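Local atomic coordinates of lipid II:glycine glycyltransferase (Staphylococcus aureus, PDB entry 6SNR), a protein that probably adds the first glycine of the pentaglycine interpeptide bridge to membrane-bound lipid II, taking it from glycyl-tRNA, in staphylococcal peptidoglycan synthesis. Residues G306-Y318 / M340-F354. Numbering follows the deposited sequence.
Sequences GALLMFAGSKSYY and MMKYAREHGATTYDF
One face of the Phe311 ring takes the edge of the His347 imidazole: His347 CD2 stands 3.6 Å above the ring plane, over its centre, and the planes meet at 54°, an edge-to-face pair. At the Phe311 rim, in its plane, lies Ala344 CA, 3.7 Å from Phe311 CE2. The Tyr352 ring has Met341 CG over one face, while Leu309 CD1 reaches its CE2 obliquely at 3.7 Å. Leu309 CG is anti to the backbone N (chi1 -180°), and its two methyls divide the work, CD2 resting on Tyr343 CD1 of the helix. Met340 bends at chi3 (-59°), which brings its CE against Ala307 CB at 3.7 Å and near the Tyr318 ring.

Beside this apolar packing, strands 315-318 and 351-354 pair in parallel. Thr351 O is gripped twice by one residue, Ser316: by its N at 3.0 Å and by its OG at 2.8 Å. Asp353 N then bonds to Ser316 O, and Tyr318 N to Asp353 O. Ser314 O accepts a hydrogen bond from Thr350 N at 2.8 Å. Gly348, with positive phi, closes the helix in a Schellman motif.

Strand 315-323, helix 332-347 and strand 351-356 thus form a beta-alpha-beta crossover, with the helix packed against the hairpin of strands 302-312 and 315-323, both strands of the mixed sheet of a FemABX-family, acetyltransferase-like domain.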
loop_
_atom_site.group_PDB
_atom_site.type_symbol
_atom_site.label_atom_id
_atom_site.label_comp_id
_atom_site.label_asym_id
_atom_site.label_seq_id
_atom_site.Cartn_x
_atom_site.Cartn_y
_atom_site.Cartn_z
ATOM N N GLY A 306 6.538 -4.060 9.924
ATOM C CA GLY A 306 7.096 -3.992 8.573
ATOM C C GLY A 306 5.974 -3.940 7.551
ATOM O O GLY A 306 4.799 -4.261 7.861
ATOM N N ALA A 307 6.325 -3.456 6.354
ATOM C CA ALA A 307 5.355 -3.371 5.287
ATOM C C ALA A 307 6.002 -3.315 3.918
ATOM O O ALA A 307 7.137 -2.878 3.761
ATOM C CB ALA A 307 4.520 -2.140 5.491
ATOM N N LEU A 308 5.223 -3.741 2.914
ATOM C CA LEU A 308 5.600 -3.617 1.517
ATOM C C LEU A 308 4.790 -2.525 0.820
ATOM O O LEU A 308 3.557 -2.524 0.917
ATOM C CB LEU A 308 5.378 -4.964 0.862
ATOM C CG LEU A 308 6.370 -6.094 1.145
ATOM C CD1 LEU A 308 5.848 -7.437 0.607
ATOM C CD2 LEU A 308 7.722 -5.790 0.546
ATOM N N LEU A 309 5.488 -1.613 0.125
ATOM C CA LEU A 309 4.940 -0.436 -0.540
ATOM C C LEU A 309 5.268 -0.564 -2.025
ATOM O O LEU A 309 6.418 -0.768 -2.379
ATOM C CB LEU A 309 5.600 0.838 -0.017
ATOM C CG LEU A 309 5.175 2.176 -0.573
ATOM C CD1 LEU A 309 3.725 2.443 -0.221
ATOM C CD2 LEU A 309 6.096 3.315 -0.101
ATOM N N MET A 310 4.239 -0.538 -2.877
ATOM C CA MET A 310 4.424 -0.660 -4.341
ATOM C C MET A 310 4.117 0.615 -5.038
ATOM O O MET A 310 3.429 1.486 -4.499
ATOM C CB MET A 310 3.465 -1.737 -4.914
ATOM C CG MET A 310 3.359 -3.007 -4.142
ATOM S SD MET A 310 4.912 -3.795 -3.728
ATOM C CE MET A 310 4.870 -3.647 -1.997
ATOM N N PHE A 311 4.555 0.772 -6.299
ATOM C CA PHE A 311 4.283 1.965 -7.071
ATOM C C PHE A 311 3.933 1.638 -8.523
ATOM O O PHE A 311 4.461 0.658 -9.096
ATOM C CB PHE A 311 5.496 2.877 -7.190
ATOM C CG PHE A 311 5.926 3.480 -5.867
ATOM C CD1 PHE A 311 6.806 2.819 -5.035
ATOM C CD2 PHE A 311 5.414 4.678 -5.500
ATOM C CE1 PHE A 311 7.190 3.394 -3.796
ATOM C CE2 PHE A 311 5.778 5.259 -4.299
ATOM C CZ PHE A 311 6.652 4.613 -3.443
ATOM N N ALA A 312 3.123 2.497 -9.083
ATOM C CA ALA A 312 2.856 2.552 -10.528
ATOM C C ALA A 312 2.653 3.983 -10.919
ATOM O O ALA A 312 1.545 4.497 -10.925
ATOM C CB ALA A 312 1.644 1.664 -10.907
ATOM N N GLY A 313 3.753 4.710 -11.199
ATOM C CA GLY A 313 3.622 6.105 -11.495
ATOM C C GLY A 313 3.199 6.903 -10.284
ATOM O O GLY A 313 3.795 6.734 -9.195
ATOM N N SER A 314 2.194 7.727 -10.471
ATOM C CA SER A 314 1.687 8.552 -9.374
ATOM C C SER A 314 0.860 7.755 -8.355
ATOM O O SER A 314 0.440 8.328 -7.313
ATOM C CB SER A 314 0.900 9.718 -9.918
ATOM O OG SER A 314 -0.346 9.311 -10.375
ATOM N N LYS A 315 0.615 6.465 -8.599
ATOM C CA LYS A 315 -0.116 5.624 -7.618
ATOM C C LYS A 315 0.868 4.855 -6.753
ATOM O O LYS A 315 1.756 4.189 -7.251
ATOM C CB LYS A 315 -1.069 4.618 -8.332
ATOM C CG LYS A 315 -2.183 5.291 -9.100
ATOM C CD LYS A 315 -3.032 4.301 -9.873
ATOM C CE LYS A 315 -4.091 5.070 -10.638
ATOM N NZ LYS A 315 -5.023 4.168 -11.348
ATOM N N SER A 316 0.682 4.929 -5.427
ATOM C CA SER A 316 1.383 4.063 -4.520
ATOM C C SER A 316 0.400 3.172 -3.797
ATOM O O SER A 316 -0.791 3.510 -3.675
ATOM C CB SER A 316 2.258 4.844 -3.506
ATOM O OG SER A 316 1.467 5.584 -2.574
ATOM N N TYR A 317 0.890 2.029 -3.324
ATOM C CA TYR A 317 0.046 0.988 -2.708
ATOM C C TYR A 317 0.672 0.400 -1.464
ATOM O O TYR A 317 1.792 -0.084 -1.511
ATOM C CB TYR A 317 -0.218 -0.183 -3.674
ATOM C CG TYR A 317 -0.669 0.191 -5.083
ATOM C CD1 TYR A 317 0.249 0.658 -6.021
ATOM C CD2 TYR A 317 -1.981 0.003 -5.497
ATOM C CE1 TYR A 317 -0.159 0.980 -7.280
ATOM C CE2 TYR A 317 -2.404 0.347 -6.771
ATOM C CZ TYR A 317 -1.467 0.781 -7.692
ATOM O OH TYR A 317 -1.816 1.108 -8.979
ATOM N N TYR A 318 -0.069 0.430 -0.346
ATOM C CA TYR A 318 0.277 -0.324 0.850
ATOM C C TYR A 318 -0.245 -1.733 0.662
ATOM O O TYR A 318 -1.433 -1.990 0.784
ATOM C CB TYR A 318 -0.393 0.380 2.077
ATOM C CG TYR A 318 -0.425 -0.472 3.330
ATOM C CD1 TYR A 318 0.738 -0.824 3.972
ATOM C CD2 TYR A 318 -1.599 -0.943 3.834
ATOM C CE1 TYR A 318 0.743 -1.586 5.134
ATOM C CE2 TYR A 318 -1.622 -1.694 5.004
ATOM C CZ TYR A 318 -0.447 -1.997 5.652
ATOM O OH TYR A 318 -0.419 -2.781 6.817
ATOM N N MET A 340 5.852 6.080 5.375
ATOM C CA MET A 340 5.689 5.485 4.034
ATOM C C MET A 340 4.935 6.433 3.124
ATOM O O MET A 340 5.268 6.553 1.929
ATOM C CB MET A 340 5.012 4.096 4.079
ATOM C CG MET A 340 5.940 3.018 4.634
ATOM S SD MET A 340 5.278 1.357 4.520
ATOM C CE MET A 340 3.793 1.518 5.453
ATOM N N MET A 341 3.967 7.154 3.669
ATOM C CA MET A 341 3.243 8.138 2.882
ATOM C C MET A 341 4.184 9.226 2.437
ATOM O O MET A 341 4.160 9.646 1.283
ATOM C CB MET A 341 2.087 8.716 3.648
ATOM C CG MET A 341 0.924 7.766 3.862
ATOM S SD MET A 341 -0.297 8.583 4.935
ATOM C CE MET A 341 -1.526 7.292 5.119
ATOM N N LYS A 342 5.031 9.711 3.351
ATOM C CA LYS A 342 5.991 10.747 2.987
ATOM C C LYS A 342 6.995 10.256 1.932
ATOM O O LYS A 342 7.259 11.000 0.985
ATOM C CB LYS A 342 6.701 11.314 4.240
ATOM C CG LYS A 342 5.758 12.129 5.125
ATOM C CD LYS A 342 6.528 12.720 6.320
ATOM C CE LYS A 342 7.392 11.672 7.017
ATOM N NZ LYS A 342 8.094 12.185 8.238
ATOM N N TYR A 343 7.503 9.024 2.072
ATOM C CA TYR A 343 8.421 8.424 1.120
ATOM C C TYR A 343 7.736 8.328 -0.241
ATOM O O TYR A 343 8.336 8.639 -1.274
ATOM C CB TYR A 343 8.852 7.002 1.547
ATOM C CG TYR A 343 9.749 6.335 0.535
ATOM C CD1 TYR A 343 9.240 5.616 -0.524
ATOM C CD2 TYR A 343 11.123 6.465 0.613
ATOM C CE1 TYR A 343 10.067 5.046 -1.461
ATOM C CE2 TYR A 343 11.962 5.897 -0.317
ATOM C CZ TYR A 343 11.430 5.147 -1.343
ATOM O OH TYR A 343 12.239 4.569 -2.296
ATOM N N ALA A 344 6.497 7.900 -0.228
ATOM C CA ALA A 344 5.751 7.715 -1.471
ATOM C C ALA A 344 5.609 9.073 -2.183
ATOM O O ALA A 344 5.839 9.184 -3.399
ATOM C CB ALA A 344 4.376 7.089 -1.204
ATOM N N ARG A 345 5.218 10.115 -1.440
ATOM C CA ARG A 345 5.085 11.463 -1.994
ATOM C C ARG A 345 6.425 11.915 -2.611
ATOM O O ARG A 345 6.467 12.456 -3.744
ATOM C CB ARG A 345 4.681 12.456 -0.878
ATOM C CG ARG A 345 4.627 13.918 -1.332
ATOM C CD ARG A 345 4.494 14.901 -0.149
ATOM N NE ARG A 345 5.718 14.857 0.659
ATOM C CZ ARG A 345 5.772 15.046 1.981
ATOM N NH1 ARG A 345 4.686 15.342 2.686
ATOM N NH2 ARG A 345 6.938 14.900 2.601
ATOM N N GLU A 346 7.515 11.678 -1.896
ATOM C CA GLU A 346 8.839 12.104 -2.377
ATOM C C GLU A 346 9.273 11.351 -3.645
ATOM O O GLU A 346 10.064 11.880 -4.442
ATOM C CB GLU A 346 9.875 11.994 -1.236
ATOM C CG GLU A 346 9.653 13.032 -0.125
ATOM C CD GLU A 346 9.467 14.439 -0.656
ATOM O OE1 GLU A 346 10.428 14.961 -1.265
ATOM O OE2 GLU A 346 8.360 15.011 -0.500
ATOM N N HIS A 347 8.765 10.119 -3.828
ATOM C CA HIS A 347 9.042 9.308 -5.019
ATOM C C HIS A 347 8.197 9.739 -6.225
ATOM O O HIS A 347 8.481 9.306 -7.352
ATOM C CB HIS A 347 8.852 7.812 -4.656
ATOM C CG HIS A 347 9.401 6.827 -5.653
ATOM N ND1 HIS A 347 10.750 6.676 -5.905
ATOM C CD2 HIS A 347 8.768 5.919 -6.440
ATOM C CE1 HIS A 347 10.927 5.716 -6.800
ATOM N NE2 HIS A 347 9.740 5.239 -7.135
ATOM N N GLY A 348 7.182 10.579 -6.027
ATOM C CA GLY A 348 6.320 11.047 -7.116
ATOM C C GLY A 348 4.888 10.583 -7.123
ATOM O O GLY A 348 4.150 10.871 -8.054
ATOM N N ALA A 349 4.470 9.885 -6.068
ATOM C CA ALA A 349 3.104 9.448 -5.953
ATOM C C ALA A 349 2.200 10.532 -5.380
ATOM O O ALA A 349 2.586 11.305 -4.481
ATOM C CB ALA A 349 3.029 8.182 -5.125
ATOM N N THR A 350 0.984 10.589 -5.842
ATOM C CA THR A 350 0.004 11.539 -5.316
ATOM C C THR A 350 -1.169 10.889 -4.605
ATOM O O THR A 350 -1.993 11.609 -3.978
ATOM C CB THR A 350 -0.535 12.465 -6.432
ATOM O OG1 THR A 350 -1.184 11.651 -7.413
ATOM C CG2 THR A 350 0.602 13.254 -7.065
ATOM N N THR A 351 -1.275 9.549 -4.682
ATOM C CA THR A 351 -2.235 8.777 -3.910
ATOM C C THR A 351 -1.555 7.588 -3.242
ATOM O O THR A 351 -0.600 7.050 -3.761
ATOM C CB THR A 351 -3.448 8.278 -4.737
ATOM O OG1 THR A 351 -2.985 7.595 -5.901
ATOM C CG2 THR A 351 -4.315 9.442 -5.163
ATOM N N TYR A 352 -2.084 7.197 -2.101
ATOM C CA TYR A 352 -1.580 6.105 -1.264
ATOM C C TYR A 352 -2.780 5.209 -0.957
ATOM O O TYR A 352 -3.735 5.585 -0.265
ATOM C CB TYR A 352 -0.955 6.682 -0.004
ATOM C CG TYR A 352 -0.331 5.724 0.962
ATOM C CD1 TYR A 352 -1.076 5.105 1.981
ATOM C CD2 TYR A 352 1.029 5.481 0.930
ATOM C CE1 TYR A 352 -0.486 4.248 2.887
ATOM C CE2 TYR A 352 1.628 4.633 1.828
ATOM C CZ TYR A 352 0.879 4.029 2.817
ATOM O OH TYR A 352 1.469 3.188 3.715
ATOM N N ASP A 353 -2.804 4.029 -1.587
ATOM C CA ASP A 353 -3.955 3.150 -1.621
ATOM C C ASP A 353 -3.798 2.034 -0.587
ATOM O O ASP A 353 -2.904 1.172 -0.669
ATOM C CB ASP A 353 -4.061 2.602 -3.069
ATOM C CG ASP A 353 -5.309 1.828 -3.333
ATOM O OD1 ASP A 353 -5.996 1.380 -2.403
ATOM O OD2 ASP A 353 -5.564 1.617 -4.538
ATOM N N PHE A 354 -4.697 2.016 0.407
ATOM C CA PHE A 354 -4.711 0.972 1.420
ATOM C C PHE A 354 -5.384 -0.328 1.001
ATOM O O PHE A 354 -5.478 -1.260 1.798
ATOM C CB PHE A 354 -5.444 1.474 2.666
ATOM C CG PHE A 354 -4.623 2.370 3.545
ATOM C CD1 PHE A 354 -4.604 3.730 3.332
ATOM C CD2 PHE A 354 -4.000 1.866 4.679
ATOM C CE1 PHE A 354 -3.883 4.570 4.167
ATOM C CE2 PHE A 354 -3.282 2.721 5.542
ATOM C CZ PHE A 354 -3.234 4.053 5.278
HETATM O O HOH W 1 -2.489 9.029 -8.196
HETATM O O HOH W 2 -2.685 4.917 -5.344
HETATM O O HOH W 3 -3.049 -1.583 -1.829
HETATM O O HOH W 4 -3.466 -3.559 1.869
#